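Local structure of putative histidinol-phosphate aminotransferase (Erwinia carotovora atroseptica, 3LY1) at residues E180-F185 against E291-F296; K213-A218 against A260-S265; N269-Q274 against G333-M338. The protein probably acts as a pyridoxal-phosphate-dependent aminotransferase of the histidinol-phosphate aminotransferase type. All coordinates share one frame; numbering follows the deposited sequence.

Interactions 1 and 2 both reach the pyridoxal phosphate, and interaction 3 lies away from the cofactor site. The centres of interactions 1 and 2 are about 12 Å apart. They touch where Tyr182 CE1 lies 3.5 Å from Lys213 CD, and where Phe185 CZ lies 3.7 Å from Ile214 CA. Helix 259-283 joins interactions 2 and 3, whose centres are about 14 Å apart. It meets the lysine loop with residues 260-265 and the start of helix 335-350 with residues 269-274. Interaction 3 also meets interaction 1, about 13 Å away between centres. There Gly292 O is probably hydrogen-bonded to Arg273 NH2 at 2.9 Å and to Asn269 ND2 at 3.0 Å.

Interaction 1 of 3, residues E180-F185 against E291-F296. With PLP (pyridoxal-5'-phosphate), chain E.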
loop_
_atom_site.group_PDB
_atom_site.type_symbol
_atom_site.label_atom_id
_atom_site.label_comp_id
_atom_site.label_asym_id
_atom_site.label_seq_id
_atom_site.Cartn_x
_atom_site.Cartn_y
_atom_site.Cartn_z
ATOM N N GLU A 180 -12.171 -11.625 -8.408
ATOM C CA GLU A 180 -13.514 -11.199 -8.720
ATOM C C GLU A 180 -13.661 -9.689 -8.670
ATOM O O GLU A 180 -14.700 -9.181 -8.258
ATOM C CB GLU A 180 -14.482 -11.892 -7.779
ATOM C CG GLU A 180 -14.471 -13.441 -7.966
ATOM C CD GLU A 180 -15.512 -14.208 -7.120
ATOM O OE1 GLU A 180 -16.327 -13.594 -6.373
ATOM O OE2 GLU A 180 -15.504 -15.461 -7.230
ATOM N N ALA A 181 -12.621 -8.973 -9.120
ATOM C CA ALA A 181 -12.619 -7.505 -9.212
ATOM C C ALA A 181 -13.924 -6.976 -9.781
ATOM O O ALA A 181 -14.496 -6.044 -9.228
ATOM C CB ALA A 181 -11.423 -7.025 -10.068
ATOM N N TYR A 182 -14.414 -7.573 -10.877
ATOM C CA TYR A 182 -15.576 -7.013 -11.593
ATOM C C TYR A 182 -16.915 -7.703 -11.322
ATOM O O TYR A 182 -17.880 -7.508 -12.076
ATOM C CB TYR A 182 -15.304 -6.988 -13.109
ATOM C CG TYR A 182 -14.036 -6.235 -13.486
ATOM C CD1 TYR A 182 -14.007 -4.855 -13.588
ATOM C CD2 TYR A 182 -12.866 -6.921 -13.728
ATOM C CE1 TYR A 182 -12.807 -4.184 -13.893
ATOM C CE2 TYR A 182 -11.685 -6.258 -14.057
ATOM C CZ TYR A 182 -11.663 -4.890 -14.132
ATOM O OH TYR A 182 -10.469 -4.236 -14.430
ATOM N N ALA A 183 -16.982 -8.514 -10.277
ATOM C CA ALA A 183 -18.081 -9.490 -10.132
ATOM C C ALA A 183 -19.457 -8.843 -9.912
ATOM O O ALA A 183 -20.450 -9.365 -10.382
ATOM C CB ALA A 183 -17.790 -10.480 -9.021
ATOM N N GLU A 184 -19.522 -7.687 -9.266
ATOM C CA GLU A 184 -20.823 -7.053 -9.030
ATOM C C GLU A 184 -21.554 -6.531 -10.284
ATOM O O GLU A 184 -22.756 -6.277 -10.249
ATOM C CB GLU A 184 -20.703 -5.946 -7.976
ATOM C CG GLU A 184 -20.342 -6.457 -6.563
ATOM C CD GLU A 184 -18.841 -6.611 -6.289
ATOM O OE1 GLU A 184 -18.019 -6.535 -7.221
ATOM O OE2 GLU A 184 -18.481 -6.833 -5.112
ATOM N N PHE A 185 -20.845 -6.389 -11.389
ATOM C CA PHE A 185 -21.442 -5.969 -12.652
ATOM C C PHE A 185 -22.133 -7.119 -13.386
ATOM O O PHE A 185 -22.838 -6.873 -14.366
ATOM C CB PHE A 185 -20.352 -5.412 -13.567
ATOM C CG PHE A 185 -19.735 -4.136 -13.084
ATOM C CD1 PHE A 185 -20.452 -2.960 -13.080
ATOM C CD2 PHE A 185 -18.410 -4.099 -12.697
ATOM C CE1 PHE A 185 -19.876 -1.773 -12.648
ATOM C CE2 PHE A 185 -17.824 -2.933 -12.271
ATOM C CZ PHE A 185 -18.555 -1.755 -12.240
ATOM N N GLU A 291 -19.491 -8.764 -19.006
ATOM C CA GLU A 291 -20.068 -8.954 -17.685
ATOM C C GLU A 291 -19.417 -8.038 -16.634
ATOM O O GLU A 291 -19.834 -8.054 -15.464
ATOM C CB GLU A 291 -19.914 -10.415 -17.263
ATOM C CG GLU A 291 -20.643 -11.357 -18.164
ATOM C CD GLU A 291 -22.156 -11.153 -18.180
ATOM O OE1 GLU A 291 -22.736 -10.708 -17.171
ATOM O OE2 GLU A 291 -22.778 -11.445 -19.223
ATOM N N GLY A 292 -18.411 -7.272 -17.070
ATOM C CA GLY A 292 -17.734 -6.254 -16.275
ATOM C C GLY A 292 -18.120 -4.842 -16.744
ATOM O O GLY A 292 -19.212 -4.640 -17.245
ATOM N N ASN A 293 -17.204 -3.885 -16.601
ATOM C CA ASN A 293 -17.430 -2.483 -17.012
ATOM C C ASN A 293 -16.571 -2.106 -18.238
ATOM O O ASN A 293 -16.047 -0.991 -18.345
ATOM C CB ASN A 293 -17.243 -1.522 -15.811
ATOM C CG ASN A 293 -15.824 -1.504 -15.243
ATOM O OD1 ASN A 293 -14.993 -2.330 -15.592
ATOM N ND2 ASN A 293 -15.550 -0.528 -14.361
ATOM N N PHE A 294 -16.439 -3.064 -19.160
ATOM C CA PHE A 294 -15.670 -2.883 -20.401
ATOM C C PHE A 294 -16.106 -3.910 -21.453
ATOM O O PHE A 294 -16.728 -4.911 -21.106
ATOM C CB PHE A 294 -14.167 -3.045 -20.155
ATOM C CG PHE A 294 -13.803 -4.343 -19.431
ATOM C CD1 PHE A 294 -13.840 -4.405 -18.046
ATOM C CD2 PHE A 294 -13.422 -5.466 -20.133
ATOM C CE1 PHE A 294 -13.516 -5.568 -17.369
ATOM C CE2 PHE A 294 -13.067 -6.642 -19.475
ATOM C CZ PHE A 294 -13.134 -6.697 -18.087
ATOM N N VAL A 295 -15.790 -3.654 -22.726
ATOM C CA VAL A 295 -16.181 -4.543 -23.808
ATOM C C VAL A 295 -14.945 -4.815 -24.651
ATOM O O VAL A 295 -14.121 -3.892 -24.925
ATOM C CB VAL A 295 -17.323 -3.916 -24.687
ATOM C CG1 VAL A 295 -17.607 -4.780 -25.995
ATOM C CG2 VAL A 295 -18.587 -3.697 -23.885
ATOM N N PHE A 296 -14.780 -6.078 -25.017
ATOM C CA PHE A 296 -13.687 -6.487 -25.866
ATOM C C PHE A 296 -14.318 -6.717 -27.230
ATOM O O PHE A 296 -15.245 -7.505 -27.359
ATOM C CB PHE A 296 -13.025 -7.746 -25.298
ATOM C CG PHE A 296 -11.586 -7.955 -25.721
ATOM C CD1 PHE A 296 -10.603 -7.026 -25.405
ATOM C CD2 PHE A 296 -11.205 -9.145 -26.331
ATOM C CE1 PHE A 296 -9.255 -7.254 -25.737
ATOM C CE2 PHE A 296 -9.844 -9.380 -26.670
ATOM C CZ PHE A 296 -8.890 -8.440 -26.370
HETATM N N1 PLP E . -7.682 -7.562 -10.821
HETATM C C2 PLP E . -8.164 -7.240 -12.074
HETATM C C2A PLP E . -8.795 -8.328 -12.906
HETATM C C3 PLP E . -8.015 -5.930 -12.530
HETATM O O3 PLP E . -8.472 -5.618 -13.770
HETATM C C4 PLP E . -7.385 -4.967 -11.712
HETATM C C4A PLP E . -7.333 -3.520 -12.132
HETATM O O4A PLP E . -6.916 -3.313 -13.259
HETATM C C5 PLP E . -6.893 -5.317 -10.449
HETATM C C6 PLP E . -7.047 -6.641 -10.037
HETATM C C5A PLP E . -6.195 -4.329 -9.540
HETATM O O4P PLP E . -7.012 -3.219 -9.121
HETATM P P PLP E . -6.795 -2.523 -7.701
HETATM O O1P PLP E . -5.367 -2.577 -7.258
HETATM O O2P PLP E . -7.727 -3.309 -6.818
HETATM O O3P PLP E . -7.297 -1.115 -7.974
#
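Phe185 and Tyr182 pack against the loop at Gly292 and Asn293. This joins a cofactor loop of the fold-type I aminotransferase, just after strand 174-179, to the start of strand 294-298. No hydrogen bond crosses between the two segments; rings, an amide and the backbone at Gly292 make the contact. Asn293 lays CB over the face of the Phe185 ring, 3.9 Å from its centroid, a CH-pi contact. With chi1 at 64°, its amide reaches across that ring, turned 26° from the ring plane, and OD1 comes toward Tyr182. ND2 is held by Asn24 O. Asn293 OD1 is buried here with no hydrogen-bond partner in the model and lies 3.3 Å from Tyr182 CE1. Phe294 points its edge at the face of the Tyr182 ring in a T-shaped pair. The centroids are 5.0 Å apart and the planes meet at 74°. CE1 of Phe294 sits over the middle of that face, and Ala181 CB lies on the opposite one, nearer the rim. Contact on both faces is consistent with a fixed position for the hydroxyl at the cofactor. Tyr182 OH is hydrogen-bonded to PLP O3 at 2.5 Å; O3 sits at the edge of the tyrosine ring, near its plane.

Interaction 2 of 3, residues K213-A218 against A260-S265; sequences KIHAMA and AFITYS. With PLP (pyridoxal-5'-phosphate), chain E; EDO (1,2-ethanediol), chain H.
Ile262 presses a single methyl, CD1, onto the imidazole face of His215, only 3.5 Å from the ring centroid. This close CH-pi contact joins helix 259-283 to the loop that carries the cofactor lysine in the fold-type I aminotransferase. The loop makes a type I turn from Lys213 to Ala216. Lys213 points away from the helix, and its NZ comes 3.5 Å from PLP C4A. In this family such a lysine forms the Schiff base, but here the cofactor is modelled as the aldehyde. NZ is also hydrogen-bonded to Tyr48 OH of the second subunit. The bond between His215 ND1 and Ser255 OG probably limits rotation of the ring. His215 NE2 shares a long hydrogen bond (3.3 Å) with O2 of an ethanediol, probably from the crystallisation liquor, at the ring edge. Ile214 sends CG1 anti to its own N (chi1 -169°), which brings it 3.9 Å from Ile262 CG2. Ala216 CB meets the edge of the Phe261 ring. Asn26 ND2 bonds both Lys213 O and Ser265 OG. Ser265 OG donates to Ile214 O at 2.7 Å, in the carbonyl plane and on a lone pair, with a C=O...O angle of 131°.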
loop_
_atom_site.group_PDB
_atom_site.type_symbol
_atom_site.label_atom_id
_atom_site.label_comp_id
_atom_site.label_asym_id
_atom_site.label_seq_id
_atom_site.Cartn_x
_atom_site.Cartn_y
_atom_site.Cartn_z
ATOM N N LYS A 213 -13.823 -0.753 -8.401
ATOM C CA LYS A 213 -14.685 -0.904 -9.597
ATOM C C LYS A 213 -16.144 -0.545 -9.305
ATOM O O LYS A 213 -16.485 0.624 -9.392
ATOM C CB LYS A 213 -14.504 -2.279 -10.233
ATOM C CG LYS A 213 -13.013 -2.696 -10.456
ATOM C CD LYS A 213 -12.239 -1.818 -11.427
ATOM C CE LYS A 213 -10.765 -2.186 -11.521
ATOM N NZ LYS A 213 -10.019 -1.319 -12.493
ATOM N N ILE A 214 -16.989 -1.475 -8.886
ATOM C CA ILE A 214 -18.389 -1.095 -8.607
ATOM C C ILE A 214 -18.435 0.068 -7.594
ATOM O O ILE A 214 -19.252 0.998 -7.747
ATOM C CB ILE A 214 -19.274 -2.289 -8.131
ATOM C CG1 ILE A 214 -20.766 -1.912 -8.126
ATOM C CG2 ILE A 214 -18.877 -2.773 -6.781
ATOM C CD1 ILE A 214 -21.522 -2.371 -9.327
ATOM N N HIS A 215 -17.552 0.027 -6.583
ATOM C CA HIS A 215 -17.546 1.043 -5.538
ATOM C C HIS A 215 -16.858 2.332 -5.990
ATOM O O HIS A 215 -16.834 3.297 -5.255
ATOM C CB HIS A 215 -16.881 0.521 -4.250
ATOM C CG HIS A 215 -17.699 -0.498 -3.499
ATOM N ND1 HIS A 215 -18.620 -0.144 -2.545
ATOM C CD2 HIS A 215 -17.719 -1.852 -3.560
ATOM C CE1 HIS A 215 -19.167 -1.236 -2.041
ATOM N NE2 HIS A 215 -18.642 -2.284 -2.642
ATOM N N ALA A 216 -16.258 2.343 -7.171
ATOM C CA ALA A 216 -15.740 3.589 -7.766
ATOM C C ALA A 216 -14.619 4.273 -6.960
ATOM O O ALA A 216 -14.526 5.489 -6.956
ATOM C CB ALA A 216 -16.910 4.593 -8.025
HETATM N N MSE A 217 -13.735 3.496 -6.342
HETATM C CA MSE A 217 -12.694 4.063 -5.472
HETATM C C MSE A 217 -11.281 3.625 -5.878
HETATM O O MSE A 217 -10.406 3.470 -5.001
HETATM C CB MSE A 217 -12.960 3.642 -4.021
HETATM C CG MSE A 217 -14.287 4.068 -3.471
HETATM SE SE MSE A 217 -14.759 3.292 -1.651
HETATM C CE MSE A 217 -13.141 3.299 -1.027
ATOM N N ALA A 218 -11.037 3.484 -7.183
ATOM C CA ALA A 218 -9.725 3.078 -7.684
ATOM C C ALA A 218 -8.615 3.876 -6.997
ATOM O O ALA A 218 -7.698 3.298 -6.518
ATOM C CB ALA A 218 -9.626 3.217 -9.237
ATOM N N ALA A 260 -27.930 1.794 -2.281
ATOM C CA ALA A 260 -28.596 2.496 -3.370
ATOM C C ALA A 260 -27.561 2.885 -4.438
ATOM O O ALA A 260 -27.808 2.737 -5.653
ATOM C CB ALA A 260 -29.315 3.727 -2.846
ATOM N N PHE A 261 -26.395 3.364 -3.997
ATOM C CA PHE A 261 -25.341 3.719 -4.940
ATOM C C PHE A 261 -24.858 2.508 -5.743
ATOM O O PHE A 261 -24.656 2.621 -6.937
ATOM C CB PHE A 261 -24.143 4.425 -4.280
ATOM C CG PHE A 261 -23.017 4.672 -5.239
ATOM C CD1 PHE A 261 -23.042 5.760 -6.082
ATOM C CD2 PHE A 261 -21.950 3.773 -5.338
ATOM C CE1 PHE A 261 -22.002 5.981 -6.992
ATOM C CE2 PHE A 261 -20.927 3.982 -6.233
ATOM C CZ PHE A 261 -20.951 5.097 -7.063
ATOM N N ILE A 262 -24.671 1.363 -5.095
ATOM C CA ILE A 262 -24.144 0.158 -5.778
ATOM C C ILE A 262 -25.112 -0.272 -6.895
ATOM O O ILE A 262 -24.731 -0.532 -8.051
ATOM C CB ILE A 262 -23.887 -0.965 -4.750
ATOM C CG1 ILE A 262 -22.779 -0.510 -3.790
ATOM C CG2 ILE A 262 -23.510 -2.297 -5.411
ATOM C CD1 ILE A 262 -21.374 -0.347 -4.480
ATOM N N THR A 263 -26.397 -0.251 -6.559
ATOM C CA THR A 263 -27.450 -0.493 -7.559
ATOM C C THR A 263 -27.358 0.460 -8.747
ATOM O O THR A 263 -27.431 0.025 -9.884
ATOM C CB THR A 263 -28.829 -0.386 -6.903
ATOM O OG1 THR A 263 -28.929 -1.436 -5.934
ATOM C CG2 THR A 263 -29.959 -0.502 -7.952
ATOM N N TYR A 264 -27.188 1.747 -8.464
ATOM C CA TYR A 264 -27.058 2.776 -9.507
ATOM C C TYR A 264 -25.777 2.581 -10.363
ATOM O O TYR A 264 -25.807 2.743 -11.589
ATOM C CB TYR A 264 -27.074 4.174 -8.857
ATOM C CG TYR A 264 -26.690 5.314 -9.774
ATOM C CD1 TYR A 264 -27.441 5.606 -10.919
ATOM C CD2 TYR A 264 -25.611 6.131 -9.476
ATOM C CE1 TYR A 264 -27.082 6.658 -11.770
ATOM C CE2 TYR A 264 -25.240 7.187 -10.322
ATOM C CZ TYR A 264 -25.969 7.438 -11.463
ATOM O OH TYR A 264 -25.594 8.482 -12.280
ATOM N N SER A 265 -24.676 2.275 -9.683
ATOM C CA SER A 265 -23.376 2.019 -10.307
ATOM C C SER A 265 -23.503 0.889 -11.347
ATOM O O SER A 265 -23.061 1.039 -12.460
ATOM C CB SER A 265 -22.323 1.711 -9.220
ATOM O OG SER A 265 -21.015 1.497 -9.746
HETATM N N1 PLP E . -7.682 -7.562 -10.821
HETATM C C2 PLP E . -8.164 -7.240 -12.074
HETATM C C2A PLP E . -8.795 -8.328 -12.906
HETATM C C3 PLP E . -8.015 -5.930 -12.530
HETATM O O3 PLP E . -8.472 -5.618 -13.770
HETATM C C4 PLP E . -7.385 -4.967 -11.712
HETATM C C4A PLP E . -7.333 -3.520 -12.132
HETATM O O4A PLP E . -6.916 -3.313 -13.259
HETATM C C5 PLP E . -6.893 -5.317 -10.449
HETATM C C6 PLP E . -7.047 -6.641 -10.037
HETATM C C5A PLP E . -6.195 -4.329 -9.540
HETATM O O4P PLP E . -7.012 -3.219 -9.121
HETATM P P PLP E . -6.795 -2.523 -7.701
HETATM O O1P PLP E . -5.367 -2.577 -7.258
HETATM O O2P PLP E . -7.727 -3.309 -6.818
HETATM O O3P PLP E . -7.297 -1.115 -7.974
HETATM C C1 EDO H . -16.545 -5.133 -1.199
HETATM O O1 EDO H . -16.505 -6.162 -2.181
HETATM C C2 EDO H . -17.670 -5.446 -0.226
HETATM O O2 EDO H . -18.885 -4.993 -0.808
#

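Interaction 3 of 3, residues N269-Q274 against G333-M338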
loop_
_atom_site.group_PDB
_atom_site.type_symbol
_atom_site.label_atom_id
_atom_site.label_comp_id
_atom_site.label_asym_id
_atom_site.label_seq_id
_atom_site.Cartn_x
_atom_site.Cartn_y
_atom_site.Cartn_z
ATOM N N ASN A 269 -23.807 1.326 -15.639
ATOM C CA ASN A 269 -22.922 0.506 -16.447
ATOM C C ASN A 269 -23.693 -0.277 -17.513
ATOM O O ASN A 269 -23.227 -0.373 -18.654
ATOM C CB ASN A 269 -22.145 -0.475 -15.586
ATOM C CG ASN A 269 -21.088 -1.218 -16.374
ATOM O OD1 ASN A 269 -20.180 -0.610 -16.924
ATOM N ND2 ASN A 269 -21.191 -2.557 -16.413
ATOM N N ASP A 270 -24.838 -0.837 -17.127
ATOM C CA ASP A 270 -25.677 -1.614 -18.038
ATOM C C ASP A 270 -26.181 -0.753 -19.191
ATOM O O ASP A 270 -26.193 -1.200 -20.330
ATOM C CB ASP A 270 -26.893 -2.215 -17.304
ATOM C CG ASP A 270 -26.522 -3.377 -16.350
ATOM O OD1 ASP A 270 -25.515 -4.099 -16.588
ATOM O OD2 ASP A 270 -27.273 -3.594 -15.373
ATOM N N VAL A 271 -26.623 0.466 -18.880
ATOM C CA VAL A 271 -27.077 1.392 -19.899
ATOM C C VAL A 271 -25.927 1.721 -20.872
ATOM O O VAL A 271 -26.135 1.719 -22.077
ATOM C CB VAL A 271 -27.640 2.686 -19.285
ATOM C CG1 VAL A 271 -27.993 3.709 -20.404
ATOM C CG2 VAL A 271 -28.872 2.368 -18.369
ATOM N N SER A 272 -24.743 2.032 -20.336
ATOM C CA SER A 272 -23.603 2.378 -21.164
ATOM C C SER A 272 -23.223 1.223 -22.091
ATOM O O SER A 272 -22.898 1.450 -23.256
ATOM C CB SER A 272 -22.401 2.785 -20.315
ATOM O OG SER A 272 -22.663 4.046 -19.711
ATOM N N ARG A 273 -23.260 -0.010 -21.559
ATOM C CA ARG A 273 -22.941 -1.200 -22.335
ATOM C C ARG A 273 -23.827 -1.305 -23.581
ATOM O O ARG A 273 -23.309 -1.488 -24.680
ATOM C CB ARG A 273 -23.121 -2.476 -21.511
ATOM C CG ARG A 273 -22.616 -3.727 -22.233
ATOM C CD ARG A 273 -22.921 -5.021 -21.480
ATOM N NE ARG A 273 -22.186 -5.197 -20.218
ATOM C CZ ARG A 273 -22.722 -5.104 -19.001
ATOM N NH1 ARG A 273 -23.997 -4.794 -18.827
ATOM N NH2 ARG A 273 -21.970 -5.300 -17.938
ATOM N N GLN A 274 -25.139 -1.192 -23.402
ATOM C CA GLN A 274 -26.050 -1.321 -24.534
ATOM C C GLN A 274 -25.818 -0.237 -25.616
ATOM O O GLN A 274 -25.980 -0.515 -26.805
ATOM C CB GLN A 274 -27.501 -1.360 -24.046
ATOM C CG GLN A 274 -27.789 -2.569 -23.128
ATOM C CD GLN A 274 -27.497 -3.909 -23.800
ATOM O OE1 GLN A 274 -28.072 -4.225 -24.835
ATOM N NE2 GLN A 274 -26.587 -4.688 -23.222
ATOM N N GLY A 333 -17.766 4.183 -20.259
ATOM C CA GLY A 333 -17.959 5.509 -19.670
ATOM C C GLY A 333 -19.395 5.753 -19.249
ATOM O O GLY A 333 -20.209 4.835 -19.205
ATOM N N THR A 334 -19.720 7.006 -18.930
ATOM C CA THR A 334 -21.093 7.356 -18.566
ATOM C C THR A 334 -21.934 7.177 -19.832
ATOM O O THR A 334 -21.363 7.132 -20.932
ATOM C CB THR A 334 -21.230 8.820 -18.087
ATOM O OG1 THR A 334 -20.973 9.721 -19.179
ATOM C CG2 THR A 334 -20.270 9.107 -16.926
ATOM N N PRO A 335 -23.270 7.061 -19.688
ATOM C CA PRO A 335 -24.118 6.896 -20.889
ATOM C C PRO A 335 -23.905 8.016 -21.930
ATOM O O PRO A 335 -23.816 7.747 -23.137
ATOM C CB PRO A 335 -25.550 6.880 -20.302
ATOM C CG PRO A 335 -25.324 6.207 -18.908
ATOM C CD PRO A 335 -24.041 6.859 -18.435
ATOM N N GLN A 336 -23.770 9.255 -21.448
ATOM C CA GLN A 336 -23.560 10.378 -22.363
ATOM C C GLN A 336 -22.194 10.274 -23.023
ATOM O O GLN A 336 -22.064 10.562 -24.223
ATOM C CB GLN A 336 -23.713 11.724 -21.674
ATOM C CG GLN A 336 -25.160 12.127 -21.434
ATOM C CD GLN A 336 -25.250 13.326 -20.530
ATOM O OE1 GLN A 336 -25.034 13.221 -19.321
ATOM N NE2 GLN A 336 -25.549 14.479 -21.105
ATOM N N GLU A 337 -21.173 9.815 -22.292
ATOM C CA GLU A 337 -19.871 9.637 -22.929
ATOM C C GLU A 337 -19.944 8.552 -24.022
ATOM O O GLU A 337 -19.294 8.670 -25.075
ATOM C CB GLU A 337 -18.779 9.310 -21.907
ATOM C CG GLU A 337 -18.344 10.473 -21.007
ATOM C CD GLU A 337 -17.381 10.030 -19.893
ATOM O OE1 GLU A 337 -17.387 8.828 -19.500
ATOM O OE2 GLU A 337 -16.618 10.895 -19.409
HETATM N N MSE A 338 -20.676 7.473 -23.761
HETATM C CA MSE A 338 -20.689 6.332 -24.676
HETATM C C MSE A 338 -21.526 6.626 -25.916
HETATM O O MSE A 338 -21.205 6.137 -26.995
HETATM C CB MSE A 338 -21.158 5.042 -23.983
HETATM C CG MSE A 338 -20.165 4.516 -22.973
HETATM SE SE MSE A 338 -18.296 4.845 -23.452
HETATM C CE MSE A 338 -18.104 3.670 -25.015
#
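Ser272 meets two flat backbone groups of the 333-338 segment. Its OG lies over one face of the peptide between Thr334 and Pro335, 3.1 Å from Pro335 N. A proline nitrogen carries no hydrogen, so this is contact without a bond. The same OG donates to Gly333 O at 2.6 Å. It is tilted 21° from the plane of that carbonyl, at a C=O...O angle of 147°. The third flat group is the guanidinium of Arg273, on the side of the helix away from this contact. Asp270 OD1 stands at its edge, 2.8 Å from Arg273 NH1, in a salt bridge between residues three apart on the helix. With OG beside its own N (chi1 -70°), Ser272 can also make a weak bond back to Ser268 O. Beside it Val271 CG1 packs crosswise on Pro335 CG at 3.9 Å.

Helix 335-350 begins here with a capping box. Glu337 N gives its hydrogen to Thr334 OG1 at 3.1 Å, and Thr334 N gives its own to Glu337 OE1 at 3.0 Å. The helix starts soon after strand 327-331, which pairs antiparallel with strand 294-298. Its first turn rests on the middle of helix 259-283, where Pro335 also touches Ser268 and Ile275. The far side of helix 259-283 faces the loop that leads into strand 294-298, with Arg273 NE bonded to Ser290 OG.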